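Aldehyde dehydrogenase 12 (Zea mays, PDB 6D97) probably catalyses the NAD-dependent oxidation of L-glutamate gamma-semialdehyde to glutamate, the last step of proline catabolism in plants. Local coordinates at residues Leu302-Gln307 against Met336-Trp340; Leu417-Leu421 against Gln447-Val451; Leu346-Lys350 against Val389-Gly393; Thr463-Asn469 against Gly489-Thr494. All blocks are in the same frame, centred on the assembly; numbering follows the deposited sequence.

How the contacts relate
All four contacts lie in the alpha/beta part of the chain built on the mixed sheet that includes strands 298-302, 331-337 and 463-467. Contact 4 is buried and largely backbone-bonded, and it is also within reach of other subunits. Contact 1 is partly buried and joins strand ends to loops with a sandwiched indole and one straight and one weak side-chain hydrogen bond. It touches contact 4 through Gly-303 and Val-467, and contact 3 through Met-336 and Leu-346. Contacts 2 and 3 are partly buried and mainly apolar. Contact 2 pairs two helices; its centre is about 15 Å from that of contact 1. Contact 3 sets a helix against an outer strand within the chain.

Contact 1. Residues Leu302-Gln307 against Met336-Trp340; sequences LGPDVQ and MHKNW
The indole of Trp-340 lies between Leu-302 and Val-306, with one aliphatic group on each face. Leu-302 CD1 sits 3.9 Å from the centroid of the five-membered ring of Trp-340. Val-306 CG2 meets the opposite face of the same ring, 3.6 Å from its centroid and almost straight above it. Both are CH-pi contacts. The leucine side chain crosses the tryptophan at about a right angle, while the valine runs past it in the opposite direction. CG2 of Val-306 reaches the ring because it stands anti to its own carbonyl carbon, with CG1 anti to the backbone N (chi1 -179°). At the ring edge, NE1 of Trp-340 makes a weak bond to Gly-303 O at 2.9 Å. The N-H points well off the oxygen, with an angle of 127°.

The second flat group is His-337. Pro-304 lies over one face of it, with CB 3.8 Å from the imidazole centroid. ND1 of His-337 accepts the backbone N-H of Asn-339 in the ring plane, at 3.1 Å, and this bond helps fix the ring's rotation. The Asn-339 side-chain ND2 donates to Pro-304 O at 2.9 Å, almost straight at 176°, with the oxygen in the amide plane.

Asp-305 points away, and its carboxylate bonds Ser-468 OG and Asn-469 N. Leu-345, Val-309 and Val-312 also pack on the indole. The arrangement belongs to the C-terminal ends of two inner parallel strands, 298-302 and 331-337, of an alpha/beta fold, where the loops lead toward helices 309-321 and 345-354.

Contact 2. Residues Leu417-Leu421 against Gln447-Val451; sequences LEEIL and QLELV
Two helices on the rim of the alpha/beta fold meet here, the short helix 417-420 and the first turn of helix 448-457. Leu-417 and Leu-421, one helical turn apart, both face Leu-450. The nearest pair is Leu-421 CD1 and Leu-450 CB at 3.5 Å, closer than carbon atoms usually sit. The two side chains cross at about a right angle, so the methyl of Leu-421 presses on the base of Leu-450. Leu-421 CD1 also lies 3.7 Å from Leu-450 CD2.

Leu-417 brings a single methyl, CD2, into the same seam. It lies 3.9 Å from Leu-450 CB and 4.0 Å from Val-451 CG2. Its CG stands anti to the backbone N (chi1 174°), which swings the branch out toward the other helix. This methyl thus bridges two successive residues of helix 448-457. Both Leu-417 and Val-451 also pack on Tyr-443 of strand 437-443.

The polar end of the seam is looser. Glu-418 OE1 comes to 3.5 Å from Gln-447 NE2, with the carboxylate and amide planes 79° apart, a proximity rather than a directed bond. The other end of the amide is used elsewhere: Gln-447 OE1 accepts from Ser-444 N, just ahead of the helix. Gln-447 itself holds the N-cap position. Leu-421 O also accepts from Arg-457 of helix 448-457.

The result is a small leucine-rich helix-helix interface, with apolar methyls inside and a charged and an amide group at its margin. It is a helix-helix contact on the face of strand 437-443 in an alpha/beta fold.

Contact 3. Residues Leu346-Lys350 against Val389-Gly393; sequences LEKMK and VLFGG
Helix 346-350 passes strand 389-391 with 8.8 Å between the segment axes and 62° between their N-to-C directions. This is helix-on-sheet packing of an alpha/beta fold, at a strand that is outermost in its sheet within this chain. The strand carries a classic beta bulge: Leu-390 and Phe-391 both face Ala-412 of the neighbouring strand 411-414. Their side chains both point to the helix.

Phe-391 lays one face of its ring against the helix backbone. Lys-350 CA makes a CH-pi contact, 4.0 Å from the ring centroid and 23° off its normal. Met-349 O stands over the same face, also toward the rim, and Met-349 CB touches CE2 of Phe-391 at 4.1 Å. The ring's CG lies between its backbone N and carbonyl carbon (chi1 45°), the crowded position, and this turns the ring so that its face meets the helix backbone. Without the ring, as with an alanine here, Lys-350 CA and Met-349 would probably lose the surface they rest on and a gap would be likely to open against the helix.

The Lys-350 chain runs past the phenylalanine in the opposite direction, its CG 3.7 Å from Phe-391 CB. The chain, extended as far as CE and bent at its last torsion, leads NZ away to a salt bridge with Glu-354. Beside the ring, Leu-346 and Leu-390 lie slantwise to each other and also share Val-440 of strand 437-443. Their methyls, CD2 of Leu-346 and CD1 of Leu-390, meet at 3.9 Å.

Contact 4. Residues Thr463-Asn469 against Gly489-Thr494; sequences TAAIVSN and GIRART
Asn-469 OD1 takes the backbone N-H of Ile-490 in a bond of 2.9 Å, the shortest across this contact. The donor approaches from above the carbonyl plane, 43° out of it, and the angle at the hydrogen is 142°. On its other branch, Asn-469 ND2 donates to Val-534 O of the second subunit. The one amide therefore joins loop 489-494 to a neighbouring chain. A leucine here would probably leave the Ile-490 N-H without this acceptor and the Val-534 carbonyl of the second subunit without its donor.

Close by, Gly-489 N bonds Ile-466 O at 3.0 Å, nearly along the C=O axis. Gly-489 O then receives a 3.3 Å CA-H contact from Val-467 CA and a long, weak bond from Ser-468 N. The same oxygen accepts Ala-492 N within a type I turn from Gly-489 to Ala-492.

The apolar groups fill in beside this backbone pairing. Val-467 CG1, anti to its backbone N (chi1 -179°), reaches Ile-490 CD1 at 3.7 Å, the two side chains crossing at a slant. Val-467 CG2 lies 4.2 Å from Ala-492 CB. Small side chains meet farther along: Ala-465 CB is 3.8 Å from Thr-494 CG2.

The Gly-489 bond thus extends the strand pairing by one step before the chain turns, and the Asn-469 amide separately ties the loop to the second subunit.

Contact 1. Residues Leu302-Gln307 against Met336-Trp340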
# COMPACT_ATOMS: atom_id res chain seq x y z
N LEU A 302 -6.82 -26.57 21.51
CA LEU A 302 -7.05 -25.91 22.79
C LEU A 302 -5.73 -25.79 23.52
O LEU A 302 -5.02 -26.79 23.70
CB LEU A 302 -8.06 -26.68 23.64
CG LEU A 302 -9.43 -27.06 23.06
CD1 LEU A 302 -10.25 -27.76 24.13
CD2 LEU A 302 -10.17 -25.85 22.52
N GLY A 303 -5.39 -24.58 23.95
CA GLY A 303 -4.17 -24.36 24.68
C GLY A 303 -4.29 -24.80 26.13
O GLY A 303 -5.31 -25.33 26.57
N PRO A 304 -3.22 -24.57 26.89
CA PRO A 304 -3.21 -25.01 28.29
C PRO A 304 -4.04 -24.15 29.22
O PRO A 304 -4.42 -24.63 30.30
CB PRO A 304 -1.72 -24.95 28.66
CG PRO A 304 -1.19 -23.85 27.80
CD PRO A 304 -1.96 -23.91 26.50
N ASP A 305 -4.35 -22.91 28.85
CA ASP A 305 -5.01 -21.97 29.77
C ASP A 305 -6.52 -22.14 29.66
O ASP A 305 -7.18 -21.53 28.81
CB ASP A 305 -4.57 -20.54 29.47
CG ASP A 305 -4.63 -20.21 27.99
OD1 ASP A 305 -4.37 -21.11 27.17
OD2 ASP A 305 -4.94 -19.05 27.66
N VAL A 306 -7.08 -22.95 30.55
CA VAL A 306 -8.51 -23.23 30.53
C VAL A 306 -9.28 -22.03 31.07
O VAL A 306 -8.99 -21.53 32.16
CB VAL A 306 -8.82 -24.49 31.35
CG1 VAL A 306 -10.32 -24.79 31.32
CG2 VAL A 306 -8.02 -25.67 30.84
N GLN A 307 -10.28 -21.58 30.31
CA GLN A 307 -11.15 -20.48 30.71
C GLN A 307 -12.30 -20.37 29.72
O GLN A 307 -12.24 -20.92 28.61
CB GLN A 307 -10.38 -19.15 30.78
CG GLN A 307 -9.81 -18.71 29.45
CD GLN A 307 -8.85 -17.55 29.59
OE1 GLN A 307 -7.63 -17.74 29.60
NE2 GLN A 307 -9.39 -16.34 29.68
N MET A 336 -7.46 -31.48 22.21
CA MET A 336 -7.72 -30.98 23.55
C MET A 336 -6.47 -31.10 24.41
O MET A 336 -5.96 -32.21 24.62
CB MET A 336 -8.86 -31.76 24.21
CG MET A 336 -10.23 -31.58 23.59
SD MET A 336 -11.45 -32.48 24.56
CE MET A 336 -11.09 -31.82 26.19
N HIS A 337 -5.99 -29.97 24.93
CA HIS A 337 -4.94 -30.02 25.94
C HIS A 337 -5.48 -30.72 27.19
O HIS A 337 -6.65 -30.55 27.56
CB HIS A 337 -4.45 -28.61 26.30
CG HIS A 337 -3.18 -28.60 27.08
ND1 HIS A 337 -3.10 -29.05 28.38
CD2 HIS A 337 -1.93 -28.18 26.76
CE1 HIS A 337 -1.86 -28.91 28.82
NE2 HIS A 337 -1.13 -28.39 27.85
N LYS A 338 -4.62 -31.51 27.83
CA LYS A 338 -5.06 -32.33 28.96
C LYS A 338 -5.72 -31.50 30.06
O LYS A 338 -6.60 -31.99 30.76
CB LYS A 338 -3.87 -33.11 29.53
CG LYS A 338 -4.24 -34.26 30.45
CD LYS A 338 -3.00 -34.99 30.94
CE LYS A 338 -3.36 -36.17 31.83
NZ LYS A 338 -4.10 -35.75 33.06
N ASN A 339 -5.32 -30.23 30.19
CA ASN A 339 -5.91 -29.36 31.21
C ASN A 339 -7.41 -29.20 31.01
O ASN A 339 -8.14 -28.94 31.97
CB ASN A 339 -5.23 -28.00 31.20
CG ASN A 339 -3.76 -28.08 31.55
OD1 ASN A 339 -3.27 -29.12 31.98
ND2 ASN A 339 -3.04 -26.97 31.37
N TRP A 340 -7.89 -29.34 29.77
CA TRP A 340 -9.30 -29.18 29.48
C TRP A 340 -10.13 -30.42 29.77
O TRP A 340 -11.36 -30.35 29.71
CB TRP A 340 -9.50 -28.79 28.01
CG TRP A 340 -9.21 -27.35 27.70
CD1 TRP A 340 -7.99 -26.80 27.41
CD2 TRP A 340 -10.16 -26.28 27.63
NE1 TRP A 340 -8.13 -25.45 27.18
CE2 TRP A 340 -9.45 -25.11 27.31
CE3 TRP A 340 -11.55 -26.19 27.82
CZ2 TRP A 340 -10.07 -23.87 27.17
CZ3 TRP A 340 -12.16 -24.96 27.68
CH2 TRP A 340 -11.43 -23.81 27.36
O HOH W 1 -6.79 -22.41 26.40

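Contact 2. Residues Leu417-Leu421 against Gln447-Val451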
# COMPACT_ATOMS: atom_id res chain seq x y z
N LEU A 417 -4.24 -39.64 20.63
CA LEU A 417 -3.34 -38.90 19.75
C LEU A 417 -2.24 -39.80 19.19
O LEU A 417 -1.90 -39.70 18.00
CB LEU A 417 -2.73 -37.71 20.49
CG LEU A 417 -1.65 -36.92 19.76
CD1 LEU A 417 -2.20 -36.33 18.48
CD2 LEU A 417 -1.08 -35.84 20.65
N GLU A 418 -1.68 -40.67 20.03
CA GLU A 418 -0.58 -41.52 19.58
C GLU A 418 -1.02 -42.49 18.49
O GLU A 418 -0.20 -42.88 17.65
CB GLU A 418 -0.01 -42.29 20.77
CG GLU A 418 0.96 -41.50 21.62
CD GLU A 418 0.78 -41.76 23.10
OE1 GLU A 418 -0.09 -41.11 23.71
OE2 GLU A 418 1.51 -42.62 23.64
N GLU A 419 -2.29 -42.90 18.48
CA GLU A 419 -2.77 -43.77 17.42
C GLU A 419 -3.02 -42.98 16.13
O GLU A 419 -2.80 -43.51 15.03
CB GLU A 419 -4.04 -44.49 17.86
CG GLU A 419 -3.91 -45.25 19.18
CD GLU A 419 -3.01 -46.47 19.07
OE1 GLU A 419 -2.74 -46.91 17.93
OE2 GLU A 419 -2.57 -46.99 20.12
N ILE A 420 -3.47 -41.73 16.26
CA ILE A 420 -3.71 -40.89 15.09
C ILE A 420 -2.43 -40.76 14.25
O ILE A 420 -2.46 -40.88 13.02
CB ILE A 420 -4.22 -39.50 15.52
CG1 ILE A 420 -5.58 -39.62 16.21
CG2 ILE A 420 -4.31 -38.55 14.34
CD1 ILE A 420 -6.02 -38.34 16.87
N LEU A 421 -1.30 -40.54 14.92
CA LEU A 421 -0.05 -40.27 14.21
C LEU A 421 0.46 -41.47 13.43
O LEU A 421 1.30 -41.31 12.54
CB LEU A 421 1.02 -39.80 15.20
CG LEU A 421 0.79 -38.37 15.67
CD1 LEU A 421 1.92 -37.93 16.59
CD2 LEU A 421 0.67 -37.44 14.48
N GLN A 447 3.34 -32.88 24.56
CA GLN A 447 3.02 -33.48 23.27
C GLN A 447 2.62 -32.46 22.20
O GLN A 447 2.02 -32.85 21.19
CB GLN A 447 1.90 -34.51 23.43
CG GLN A 447 2.22 -35.67 24.35
CD GLN A 447 1.11 -36.70 24.37
OE1 GLN A 447 -0.05 -36.38 24.65
NE2 GLN A 447 1.45 -37.94 24.05
N LEU A 448 2.91 -31.17 22.40
CA LEU A 448 2.53 -30.19 21.38
C LEU A 448 3.18 -30.49 20.04
O LEU A 448 2.59 -30.22 18.99
CB LEU A 448 2.88 -28.78 21.84
CG LEU A 448 2.44 -27.68 20.86
CD1 LEU A 448 0.94 -27.75 20.60
CD2 LEU A 448 2.85 -26.29 21.33
N GLU A 449 4.39 -31.05 20.05
CA GLU A 449 5.07 -31.40 18.80
C GLU A 449 4.27 -32.42 18.01
O GLU A 449 4.17 -32.33 16.78
CB GLU A 449 6.47 -31.92 19.09
CG GLU A 449 7.36 -30.92 19.81
CD GLU A 449 7.64 -29.69 18.97
OE1 GLU A 449 7.67 -29.81 17.73
OE2 GLU A 449 7.82 -28.60 19.56
N LEU A 450 3.69 -33.41 18.70
CA LEU A 450 2.87 -34.41 18.02
C LEU A 450 1.67 -33.76 17.36
O LEU A 450 1.29 -34.12 16.24
CB LEU A 450 2.42 -35.47 19.02
CG LEU A 450 3.49 -36.20 19.82
CD1 LEU A 450 2.88 -37.32 20.66
CD2 LEU A 450 4.57 -36.76 18.91
N VAL A 451 1.05 -32.79 18.03
CA VAL A 451 -0.10 -32.09 17.46
C VAL A 451 0.33 -31.32 16.22
O VAL A 451 -0.34 -31.35 15.18
CB VAL A 451 -0.73 -31.17 18.51
CG1 VAL A 451 -1.79 -30.30 17.87
CG2 VAL A 451 -1.32 -32.00 19.64

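Contact 3. Residues Leu346-Lys350 against Val389-Gly393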
# COMPACT_ATOMS: atom_id res chain seq x y z
N LEU A 346 -16.31 -31.31 27.22
CA LEU A 346 -16.91 -32.39 26.44
C LEU A 346 -18.35 -32.65 26.87
O LEU A 346 -19.21 -32.93 26.04
CB LEU A 346 -16.07 -33.66 26.56
CG LEU A 346 -14.80 -33.74 25.71
CD1 LEU A 346 -14.07 -35.05 25.98
CD2 LEU A 346 -15.14 -33.59 24.23
N GLU A 347 -18.61 -32.55 28.18
CA GLU A 347 -19.97 -32.72 28.68
C GLU A 347 -20.90 -31.65 28.11
O GLU A 347 -22.03 -31.94 27.70
CB GLU A 347 -19.98 -32.69 30.21
CG GLU A 347 -19.39 -33.93 30.86
CD GLU A 347 -17.87 -34.00 30.74
OE1 GLU A 347 -17.26 -32.96 30.40
OE2 GLU A 347 -17.30 -35.09 30.96
N LYS A 348 -20.42 -30.39 28.07
CA LYS A 348 -21.22 -29.32 27.48
C LYS A 348 -21.37 -29.51 25.97
O LYS A 348 -22.44 -29.21 25.41
CB LYS A 348 -20.60 -27.96 27.79
CG LYS A 348 -20.55 -27.63 29.27
CD LYS A 348 -19.61 -26.46 29.54
CE LYS A 348 -19.47 -26.17 31.02
NZ LYS A 348 -20.75 -25.68 31.62
N MET A 349 -20.33 -30.00 25.30
CA MET A 349 -20.42 -30.26 23.87
C MET A 349 -21.46 -31.34 23.58
O MET A 349 -22.20 -31.25 22.58
CB MET A 349 -19.06 -30.68 23.32
CG MET A 349 -18.14 -29.50 23.00
SD MET A 349 -16.43 -29.99 22.71
CE MET A 349 -16.60 -31.04 21.27
N LYS A 350 -21.53 -32.36 24.43
CA LYS A 350 -22.55 -33.39 24.27
C LYS A 350 -23.95 -32.80 24.40
O LYS A 350 -24.81 -33.02 23.54
CB LYS A 350 -22.32 -34.50 25.30
CG LYS A 350 -23.30 -35.66 25.21
CD LYS A 350 -22.80 -36.86 25.99
CE LYS A 350 -23.79 -38.01 25.93
NZ LYS A 350 -25.11 -37.62 26.51
N VAL A 389 -16.87 -43.51 20.88
CA VAL A 389 -17.85 -42.49 20.52
C VAL A 389 -18.14 -41.63 21.74
O VAL A 389 -18.54 -42.14 22.79
CB VAL A 389 -19.14 -43.12 19.98
CG1 VAL A 389 -20.15 -42.04 19.60
CG2 VAL A 389 -18.83 -44.02 18.80
N LEU A 390 -17.92 -40.32 21.62
CA LEU A 390 -18.22 -39.42 22.72
C LEU A 390 -19.69 -39.05 22.77
O LEU A 390 -20.30 -39.02 23.85
CB LEU A 390 -17.34 -38.17 22.62
CG LEU A 390 -15.84 -38.38 22.78
CD1 LEU A 390 -15.09 -37.09 22.45
CD2 LEU A 390 -15.48 -38.87 24.18
N PHE A 391 -20.30 -38.77 21.61
CA PHE A 391 -21.74 -38.61 21.53
C PHE A 391 -22.18 -38.80 20.09
O PHE A 391 -21.37 -38.84 19.16
CB PHE A 391 -22.20 -37.25 22.08
CG PHE A 391 -21.38 -36.08 21.61
CD1 PHE A 391 -21.67 -35.44 20.42
CD2 PHE A 391 -20.35 -35.59 22.40
CE1 PHE A 391 -20.92 -34.35 20.00
CE2 PHE A 391 -19.59 -34.50 21.98
CZ PHE A 391 -19.89 -33.88 20.78
N GLY A 392 -23.49 -38.94 19.91
CA GLY A 392 -24.03 -39.19 18.58
C GLY A 392 -23.73 -40.60 18.12
O GLY A 392 -23.74 -41.56 18.91
N GLY A 393 -23.45 -40.74 16.83
CA GLY A 393 -23.16 -42.03 16.25
C GLY A 393 -24.36 -42.82 15.79
O GLY A 393 -24.22 -43.99 15.42

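Contact 4. Residues Thr463-Asn469 against Gly489-Thr494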
# COMPACT_ATOMS: atom_id res chain seq x y z
N THR A 463 -9.01 -23.57 7.17
CA THR A 463 -9.24 -22.86 8.41
C THR A 463 -8.67 -23.63 9.59
O THR A 463 -8.37 -24.83 9.50
CB THR A 463 -10.72 -22.57 8.64
OG1 THR A 463 -11.43 -23.80 8.82
CG2 THR A 463 -11.31 -21.83 7.46
N ALA A 464 -8.51 -22.92 10.70
CA ALA A 464 -7.92 -23.46 11.92
C ALA A 464 -8.21 -22.49 13.05
O ALA A 464 -8.43 -21.30 12.82
CB ALA A 464 -6.42 -23.69 11.77
N ALA A 465 -8.19 -23.02 14.27
CA ALA A 465 -8.44 -22.23 15.46
C ALA A 465 -7.49 -22.66 16.56
O ALA A 465 -7.27 -23.86 16.78
CB ALA A 465 -9.89 -22.36 15.95
N ILE A 466 -6.92 -21.68 17.26
CA ILE A 466 -6.03 -21.90 18.39
C ILE A 466 -6.68 -21.22 19.58
O ILE A 466 -6.60 -19.99 19.72
CB ILE A 466 -4.61 -21.38 18.13
CG1 ILE A 466 -4.15 -21.77 16.73
CG2 ILE A 466 -3.65 -21.92 19.18
CD1 ILE A 466 -3.02 -20.93 16.21
N VAL A 467 -7.32 -22.00 20.44
CA VAL A 467 -8.09 -21.46 21.56
C VAL A 467 -7.14 -21.34 22.74
O VAL A 467 -6.92 -22.28 23.50
CB VAL A 467 -9.31 -22.33 21.88
CG1 VAL A 467 -10.09 -21.72 23.03
CG2 VAL A 467 -10.19 -22.49 20.64
N SER A 468 -6.56 -20.14 22.88
CA SER A 468 -5.63 -19.78 23.94
C SER A 468 -5.39 -18.29 23.86
O SER A 468 -5.46 -17.70 22.77
CB SER A 468 -4.30 -20.54 23.80
OG SER A 468 -3.29 -19.96 24.61
N ASN A 469 -5.13 -17.67 25.01
CA ASN A 469 -4.72 -16.28 25.07
C ASN A 469 -3.25 -16.11 25.45
O ASN A 469 -2.78 -14.97 25.56
CB ASN A 469 -5.60 -15.50 26.05
CG ASN A 469 -6.82 -14.91 25.38
OD1 ASN A 469 -7.07 -15.17 24.20
ND2 ASN A 469 -7.59 -14.12 26.11
N GLY A 489 -6.96 -17.00 19.80
CA GLY A 489 -7.53 -16.32 20.94
C GLY A 489 -8.51 -17.23 21.63
O GLY A 489 -8.86 -18.28 21.09
N ILE A 490 -8.96 -16.86 22.84
CA ILE A 490 -9.90 -17.73 23.55
C ILE A 490 -11.24 -17.79 22.83
O ILE A 490 -12.00 -18.75 23.02
CB ILE A 490 -10.07 -17.26 25.01
CG1 ILE A 490 -10.47 -18.44 25.90
CG2 ILE A 490 -11.09 -16.14 25.11
CD1 ILE A 490 -9.44 -19.56 25.94
N ARG A 491 -11.55 -16.80 21.99
CA ARG A 491 -12.78 -16.79 21.20
C ARG A 491 -12.56 -17.30 19.78
O ARG A 491 -13.40 -17.05 18.91
CB ARG A 491 -13.38 -15.38 21.18
CG ARG A 491 -13.76 -14.86 22.55
CD ARG A 491 -14.32 -13.45 22.49
NE ARG A 491 -15.60 -13.38 21.79
CZ ARG A 491 -16.33 -12.28 21.67
NH1 ARG A 491 -15.91 -11.14 22.21
NH2 ARG A 491 -17.48 -12.31 21.01
N ALA A 492 -11.46 -18.01 19.54
CA ALA A 492 -11.15 -18.49 18.20
C ALA A 492 -12.17 -19.52 17.74
O ALA A 492 -12.66 -20.34 18.52
CB ALA A 492 -9.74 -19.08 18.15
N ARG A 493 -12.48 -19.47 16.44
CA ARG A 493 -13.43 -20.36 15.80
C ARG A 493 -12.81 -20.88 14.50
O ARG A 493 -11.75 -20.41 14.08
CB ARG A 493 -14.75 -19.64 15.51
CG ARG A 493 -14.59 -18.43 14.58
CD ARG A 493 -15.79 -17.50 14.63
NE ARG A 493 -15.89 -16.69 13.43
CZ ARG A 493 -15.31 -15.50 13.27
NH1 ARG A 493 -14.59 -14.98 14.26
NH2 ARG A 493 -15.45 -14.84 12.13
N THR A 494 -13.47 -21.85 13.88
CA THR A 494 -13.04 -22.29 12.55
C THR A 494 -13.96 -21.81 11.44
O THR A 494 -13.51 -21.74 10.29
CB THR A 494 -12.95 -23.82 12.48
OG1 THR A 494 -14.26 -24.39 12.56
CG2 THR A 494 -12.10 -24.36 13.62